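Local coordinates for CRISPR-associated protein Cse2 (Thermus thermophilus, PDB 2ZCA) that probably takes part in CRISPR-based adaptive immunity against viruses, plasmids and other mobile genetic elements, as a member of the CasB/Cse2 family of type I-E systems, at residues F100-L103 with L104-D107; R143-Q146 with A147-R151; F27-S30 with L31-P35. All coordinates share one frame; numbering follows the deposited sequence.

Contact 1 (F100-L103 with L104-D107)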
loop_
_atom_site.group_PDB
_atom_site.type_symbol
_atom_site.label_atom_id
_atom_site.label_comp_id
_atom_site.label_asym_id
_atom_site.label_seq_id
_atom_site.Cartn_x
_atom_site.Cartn_y
_atom_site.Cartn_z
ATOM N N PHE A 100 0.405 -8.105 12.897
ATOM C CA PHE A 100 -0.852 -7.608 12.356
ATOM C C PHE A 100 -1.489 -6.631 13.344
ATOM O O PHE A 100 -1.906 -5.540 12.966
ATOM C CB PHE A 100 -1.810 -8.773 12.080
ATOM C CG PHE A 100 -3.208 -8.338 11.731
ATOM C CD1 PHE A 100 -3.456 -7.604 10.573
ATOM C CD2 PHE A 100 -4.276 -8.643 12.573
ATOM C CE1 PHE A 100 -4.743 -7.178 10.259
ATOM C CE2 PHE A 100 -5.573 -8.220 12.267
ATOM C CZ PHE A 100 -5.806 -7.485 11.107
ATOM N N LEU A 101 -1.566 -7.013 14.613
ATOM C CA LEU A 101 -2.164 -6.116 15.601
ATOM C C LEU A 101 -1.388 -4.808 15.738
ATOM O O LEU A 101 -1.984 -3.743 15.894
ATOM C CB LEU A 101 -2.279 -6.813 16.958
ATOM C CG LEU A 101 -3.282 -7.973 16.946
ATOM C CD1 LEU A 101 -3.303 -8.651 18.308
ATOM C CD2 LEU A 101 -4.667 -7.459 16.583
ATOM N N ALA A 102 -0.061 -4.887 15.673
ATOM C CA ALA A 102 0.773 -3.691 15.779
ATOM C C ALA A 102 0.543 -2.791 14.571
ATOM O O ALA A 102 0.666 -1.566 14.656
ATOM C CB ALA A 102 2.246 -4.080 15.873
ATOM N N LEU A 103 0.220 -3.406 13.439
ATOM C CA LEU A 103 -0.053 -2.657 12.222
ATOM C C LEU A 103 -1.343 -1.862 12.428
ATOM O O LEU A 103 -1.406 -0.665 12.141
ATOM C CB LEU A 103 -0.197 -3.616 11.037
ATOM C CG LEU A 103 -0.537 -2.988 9.686
ATOM C CD1 LEU A 103 0.473 -1.907 9.353
ATOM C CD2 LEU A 103 -0.556 -4.072 8.617
ATOM N N LEU A 104 -2.371 -2.526 12.946
ATOM C CA LEU A 104 -3.636 -1.846 13.196
ATOM C C LEU A 104 -3.459 -0.711 14.208
ATOM O O LEU A 104 -4.182 0.282 14.172
ATOM C CB LEU A 104 -4.678 -2.832 13.734
ATOM C CG LEU A 104 -5.064 -4.020 12.853
ATOM C CD1 LEU A 104 -6.134 -4.842 13.569
ATOM C CD2 LEU A 104 -5.588 -3.522 11.510
ATOM N N GLU A 105 -2.487 -0.858 15.103
ATOM C CA GLU A 105 -2.235 0.141 16.144
ATOM C C GLU A 105 -1.248 1.238 15.749
ATOM O O GLU A 105 -1.021 2.170 16.514
ATOM C CB GLU A 105 -1.723 -0.561 17.410
ATOM C CG GLU A 105 -2.692 -1.590 17.976
ATOM C CD GLU A 105 -2.005 -2.691 18.772
ATOM O OE1 GLU A 105 -0.759 -2.664 18.903
ATOM O OE2 GLU A 105 -2.719 -3.592 19.262
ATOM N N ALA A 106 -0.675 1.137 14.555
ATOM C CA ALA A 106 0.311 2.114 14.097
ATOM C C ALA A 106 -0.223 3.528 13.902
ATOM O O ALA A 106 -1.302 3.724 13.335
ATOM C CB ALA A 106 0.951 1.629 12.793
ATOM N N ASP A 107 0.538 4.515 14.371
ATOM C CA ASP A 107 0.137 5.907 14.198
ATOM C C ASP A 107 0.898 6.507 13.018
ATOM O O ASP A 107 1.598 5.795 12.297
ATOM C CB ASP A 107 0.378 6.737 15.471
ATOM C CG ASP A 107 1.837 6.798 15.882
ATOM O OD1 ASP A 107 2.727 6.724 15.009
ATOM O OD2 ASP A 107 2.090 6.945 17.096
#
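The CG of F100 stands opposite its own backbone N (chi1 171°), while one turn later L104 has CG anti to the carbonyl carbon (chi1 -61°); together these torsions bring the leucine branch against the phenyl ring. The methine CG of L104 lies over one ring face, offset toward the rim, 4.2 Å from the F100 centroid and 20° off the ring normal, a CH-pi contact. The methyl CD1 of L104 settles at the far end of the ring, 3.6 Å from F100 CZ. E105 turns the other way: its CG lies 3.1 Å from L101 O, and OE1 and OE2 are nearly equidistant from that oxygen. All three are acceptors, so no hydrogen bond forms and the approach is probably electrostatically unfavourable.

The backbone shows the helix ending. L104 N donates to F100 O at 3.0 Å; E105 N bonds L101 O and, weakly, A102 O, the start of a change completed when A106 N bonds L103 O at 3.1 Å. Beyond this turn, L104 O accepts a bond from R143, and F100 stacks with Y153 of helix 144-155. An i to i+4 ladder giving way to i to i+3 bonds is typical of a helix C-terminus, here that of helix 96-104.

Contact 2 (R143-Q146 with A147-R151)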
loop_
_atom_site.group_PDB
_atom_site.type_symbol
_atom_site.label_atom_id
_atom_site.label_comp_id
_atom_site.label_asym_id
_atom_site.label_seq_id
_atom_site.Cartn_x
_atom_site.Cartn_y
_atom_site.Cartn_z
ATOM N N ARG A 143 -11.391 5.129 13.305
ATOM C CA ARG A 143 -10.529 3.979 13.043
ATOM C C ARG A 143 -11.385 2.873 12.421
ATOM O O ARG A 143 -11.253 1.699 12.760
ATOM C CB ARG A 143 -9.866 3.488 14.340
ATOM C CG ARG A 143 -8.947 4.536 14.974
ATOM C CD ARG A 143 -8.229 4.034 16.222
ATOM N NE ARG A 143 -7.240 3.001 15.923
ATOM C CZ ARG A 143 -7.428 1.704 16.134
ATOM N NH1 ARG A 143 -8.572 1.279 16.651
ATOM N NH2 ARG A 143 -6.472 0.833 15.827
ATOM N N HIS A 144 -12.258 3.251 11.490
ATOM C CA HIS A 144 -13.131 2.267 10.859
ATOM C C HIS A 144 -12.380 1.308 9.945
ATOM O O HIS A 144 -12.745 0.138 9.846
ATOM C CB HIS A 144 -14.274 2.959 10.102
ATOM C CG HIS A 144 -13.833 3.768 8.923
ATOM N ND1 HIS A 144 -13.769 3.251 7.648
ATOM C CD2 HIS A 144 -13.456 5.065 8.823
ATOM C CE1 HIS A 144 -13.375 4.195 6.811
ATOM N NE2 HIS A 144 -13.178 5.306 7.499
ATOM N N VAL A 145 -11.331 1.789 9.284
ATOM C CA VAL A 145 -10.554 0.917 8.410
ATOM C C VAL A 145 -9.895 -0.175 9.249
ATOM O O VAL A 145 -9.914 -1.352 8.883
ATOM C CB VAL A 145 -9.443 1.687 7.664
ATOM C CG1 VAL A 145 -8.600 0.710 6.850
ATOM C CG2 VAL A 145 -10.053 2.742 6.754
ATOM N N GLN A 146 -9.309 0.221 10.374
ATOM C CA GLN A 146 -8.643 -0.735 11.252
ATOM C C GLN A 146 -9.604 -1.808 11.747
ATOM O O GLN A 146 -9.252 -2.990 11.804
ATOM C CB GLN A 146 -8.010 -0.015 12.444
ATOM C CG GLN A 146 -6.808 0.841 12.073
ATOM C CD GLN A 146 -7.176 2.237 11.588
ATOM O OE1 GLN A 146 -8.307 2.496 11.181
ATOM N NE2 GLN A 146 -6.202 3.143 11.623
ATOM N N ALA A 147 -10.816 -1.401 12.105
ATOM C CA ALA A 147 -11.805 -2.363 12.576
ATOM C C ALA A 147 -12.180 -3.327 11.454
ATOM O O ALA A 147 -12.382 -4.516 11.695
ATOM C CB ALA A 147 -13.048 -1.640 13.085
ATOM N N ARG A 148 -12.265 -2.819 10.225
ATOM C CA ARG A 148 -12.623 -3.670 9.092
ATOM C C ARG A 148 -11.496 -4.650 8.778
ATOM O O ARG A 148 -11.750 -5.784 8.365
ATOM C CB ARG A 148 -12.936 -2.833 7.848
ATOM C CG ARG A 148 -13.849 -3.552 6.853
ATOM C CD ARG A 148 -13.752 -2.958 5.454
ATOM N NE ARG A 148 -12.524 -3.380 4.787
ATOM C CZ ARG A 148 -11.610 -2.549 4.297
ATOM N NH1 ARG A 148 -10.524 -3.032 3.706
ATOM N NH2 ARG A 148 -11.780 -1.237 4.400
ATOM N N TRP A 149 -10.251 -4.218 8.964
ATOM C CA TRP A 149 -9.123 -5.108 8.715
ATOM C C TRP A 149 -9.207 -6.258 9.711
ATOM O O TRP A 149 -8.978 -7.417 9.365
ATOM C CB TRP A 149 -7.797 -4.358 8.877
ATOM C CG TRP A 149 -7.400 -3.595 7.650
ATOM C CD1 TRP A 149 -8.235 -3.018 6.736
ATOM C CD2 TRP A 149 -6.067 -3.300 7.218
ATOM N NE1 TRP A 149 -7.503 -2.380 5.759
ATOM C CE2 TRP A 149 -6.169 -2.538 6.032
ATOM C CE3 TRP A 149 -4.794 -3.605 7.719
ATOM C CZ2 TRP A 149 -5.046 -2.075 5.336
ATOM C CZ3 TRP A 149 -3.675 -3.145 7.024
ATOM C CH2 TRP A 149 -3.812 -2.388 5.845
ATOM N N ALA A 150 -9.544 -5.931 10.954
ATOM C CA ALA A 150 -9.672 -6.951 11.983
ATOM C C ALA A 150 -10.764 -7.935 11.573
ATOM O O ALA A 150 -10.621 -9.143 11.761
ATOM C CB ALA A 150 -10.009 -6.309 13.324
ATOM N N ARG A 151 -11.846 -7.411 11.000
ATOM C CA ARG A 151 -12.963 -8.237 10.540
ATOM C C ARG A 151 -12.507 -9.181 9.425
ATOM O O ARG A 151 -12.867 -10.359 9.404
ATOM C CB ARG A 151 -14.095 -7.350 10.009
ATOM C CG ARG A 151 -15.382 -8.100 9.656
ATOM C CD ARG A 151 -16.386 -7.187 8.952
ATOM N NE ARG A 151 -15.994 -6.911 7.570
ATOM C CZ ARG A 151 -16.499 -5.930 6.826
ATOM N NH1 ARG A 151 -17.420 -5.119 7.328
ATOM N NH2 ARG A 151 -16.087 -5.763 5.576
#
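Four backbone hydrogen bonds tie R143-Q146 to A147-R151, each from a residue to the one four places before it: A147 to R143, R148 to H144, W149 to V145 and A150 to Q146. The shortest joins W149 N to V145 O at 2.9 Å. Their N-H...O angles all fall between 150° and 157°, the evidence for a regular alpha-helical turn; R143, at the N-cap position, supplies the first carbonyl of the series.

The apolar contact pairs V145 with W149, whose side chains run side by side in the same direction. With CG1 anti to its backbone N (chi1 176°), V145 sends that methyl to the pyrrole part of the indole, 3.7 Å from W149 CD1 and 3.5 Å from W149 NE1.

Polar and charged ends find partners beyond the turn. D134 OD2 receives both W149 NE1, in a hydrogen bond, and R148 NH1, in a salt bridge, so one carboxylate oxygen holds two neighbouring side chains; R148 NE pairs with E152. Q146 NE2 bonds W138 O. Q146 CB lies 3.8 Å above the plane of the R143 guanidinium, offset toward its rim, while R143 NH2 bonds the carbonyl of L104.

Helix 144-155 packs here against two neighbours: W149 touches L131 of helix 128-136, and also L103 and L104 of helix 96-104.

Contact 3 (F27-S30 with L31-P35)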
loop_
_atom_site.group_PDB
_atom_site.type_symbol
_atom_site.label_atom_id
_atom_site.label_comp_id
_atom_site.label_asym_id
_atom_site.label_seq_id
_atom_site.Cartn_x
_atom_site.Cartn_y
_atom_site.Cartn_z
ATOM N N PHE A 27 10.397 3.423 -7.786
ATOM C CA PHE A 27 9.446 3.043 -6.748
ATOM C C PHE A 27 10.085 2.082 -5.749
ATOM O O PHE A 27 9.925 2.233 -4.535
ATOM C CB PHE A 27 8.203 2.372 -7.349
ATOM C CG PHE A 27 7.325 3.294 -8.153
ATOM C CD1 PHE A 27 7.273 4.657 -7.879
ATOM C CD2 PHE A 27 6.501 2.784 -9.154
ATOM C CE1 PHE A 27 6.410 5.498 -8.590
ATOM C CE2 PHE A 27 5.633 3.616 -9.868
ATOM C CZ PHE A 27 5.589 4.974 -9.585
ATOM N N ARG A 28 10.809 1.090 -6.259
ATOM C CA ARG A 28 11.443 0.109 -5.386
ATOM C C ARG A 28 12.474 0.766 -4.477
ATOM O O ARG A 28 12.507 0.509 -3.276
ATOM C CB ARG A 28 12.100 -0.999 -6.218
ATOM C CG ARG A 28 12.788 -2.063 -5.377
ATOM C CD ARG A 28 11.795 -2.846 -4.517
ATOM N NE ARG A 28 12.476 -3.812 -3.660
ATOM C CZ ARG A 28 13.210 -3.494 -2.599
ATOM N NH1 ARG A 28 13.364 -2.224 -2.241
ATOM N NH2 ARG A 28 13.814 -4.448 -1.902
ATOM N N ARG A 29 13.309 1.625 -5.048
ATOM C CA ARG A 29 14.324 2.305 -4.265
ATOM C C ARG A 29 13.708 3.265 -3.243
ATOM O O ARG A 29 14.284 3.488 -2.178
ATOM C CB ARG A 29 15.285 3.057 -5.191
ATOM C CG ARG A 29 16.347 3.872 -4.467
ATOM C CD ARG A 29 17.160 3.017 -3.501
ATOM N NE ARG A 29 18.190 3.802 -2.827
ATOM C CZ ARG A 29 18.943 3.353 -1.826
ATOM N NH1 ARG A 29 18.785 2.115 -1.375
ATOM N NH2 ARG A 29 19.854 4.143 -1.275
ATOM N N SER A 30 12.532 3.811 -3.549
ATOM C CA SER A 30 11.875 4.746 -2.635
ATOM C C SER A 30 11.513 4.125 -1.285
ATOM O O SER A 30 11.220 4.845 -0.331
ATOM C CB SER A 30 10.603 5.329 -3.262
ATOM O OG SER A 30 9.543 4.385 -3.261
ATOM N N LEU A 31 11.522 2.799 -1.199
ATOM C CA LEU A 31 11.192 2.143 0.064
ATOM C C LEU A 31 12.230 2.426 1.141
ATOM O O LEU A 31 11.966 2.246 2.331
ATOM C CB LEU A 31 11.040 0.631 -0.130
ATOM C CG LEU A 31 9.693 0.147 -0.674
ATOM C CD1 LEU A 31 9.696 -1.370 -0.728
ATOM C CD2 LEU A 31 8.550 0.639 0.222
ATOM N N ALA A 32 13.407 2.882 0.726
ATOM C CA ALA A 32 14.478 3.191 1.669
ATOM C C ALA A 32 14.285 4.567 2.302
ATOM O O ALA A 32 14.986 4.925 3.252
ATOM C CB ALA A 32 15.832 3.132 0.958
ATOM N N PHE A 33 13.335 5.335 1.776
ATOM C CA PHE A 33 13.074 6.684 2.277
ATOM C C PHE A 33 11.609 6.896 2.644
ATOM O O PHE A 33 10.738 6.117 2.255
ATOM C CB PHE A 33 13.454 7.726 1.216
ATOM C CG PHE A 33 14.808 7.515 0.610
ATOM C CD1 PHE A 33 15.024 6.489 -0.303
ATOM C CD2 PHE A 33 15.875 8.335 0.963
ATOM C CE1 PHE A 33 16.285 6.278 -0.857
ATOM C CE2 PHE A 33 17.141 8.132 0.413
ATOM C CZ PHE A 33 17.344 7.103 -0.497
ATOM N N PRO A 34 11.318 7.968 3.395
ATOM C CA PRO A 34 9.927 8.227 3.769
ATOM C C PRO A 34 9.124 8.444 2.488
ATOM O O PRO A 34 9.636 8.997 1.511
ATOM C CB PRO A 34 10.022 9.503 4.605
ATOM C CG PRO A 34 11.426 9.434 5.183
ATOM C CD PRO A 34 12.221 8.970 3.991
ATOM N N PRO A 35 7.859 8.000 2.470
ATOM C CA PRO A 35 7.004 8.160 1.292
ATOM C C PRO A 35 6.940 9.619 0.855
ATOM O O PRO A 35 6.752 10.511 1.680
ATOM C CB PRO A 35 5.646 7.655 1.780
ATOM C CG PRO A 35 6.021 6.625 2.800
ATOM C CD PRO A 35 7.148 7.286 3.545
HETATM O O HOH W 1 10.176 7.365 -0.601
#
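R28, R29 and S30 each offer a carbonyl to the residue three places on, with L31 N 3.2 Å from R28 O, A32 N 3.1 Å from R29 O and F33 N 3.0 Å from S30 O, before the chain opens at F33 and the two prolines follow in an extended course.

Among the side chains, R29 and F33 carry the contact. The R29 chain bends at chi2 (56°), which brings its guanidinium alongside the ring; F33 CE1 lies over one face of that group, 3.7 Å from R29 NE. The two planes stand 82° apart, so the phenyl presents its rim and not its pi face to the charge. A32 CB covers the same guanidinium face, offset toward the rim and 3.9 Å from R29 NH1. The carbonyl oxygen of R29 sits in the plane of the F33 ring at its edge, facing C-H groups.

S30 turns its hydroxyl back to the chain: OG donates to F27 O in a close hydrogen bond, engaging a carbonyl to which S30 N makes only a weak bond. A water lies 2.7 Å from S30 O and at a like distance from P34 O; it can link the turn to the extended segment, though more acceptors compete for it than it has protons.

F27, which is buried, packs on L11 and L14 of helix 3-15, while S30 and L31 rest on A67 of helix 56-71; F33 meets the ring of Y38. Consecutive i to i+3 bonds are the mark of 3-10-like turns, here at the C-terminal end of helix 20-29, where it passes into the loop leading to helix 42-49.

Overall arrangement
Contact 3 comes first along the chain, then contact 1, then contact 2, in series within a single chain built of helices without strands. Contacts 1 and 2 form one neighbourhood: their centres lie about 11 Å apart, and the end of helix 96-104 packs directly against the start and middle of helix 144-155, with L104 CD2 3.5 Å from W149 CB. Contact 3 is remote, its centre about 21 Å from that of contact 1 and about 26 Å from that of contact 2, on the opposite side of the chain's centre from contact 2. Contacts 1 and 2 thus join two helices far along the chain, while contact 3 closes helix 20-29 away from them; side chains of contacts 1 and 3 both touch helix 111-121.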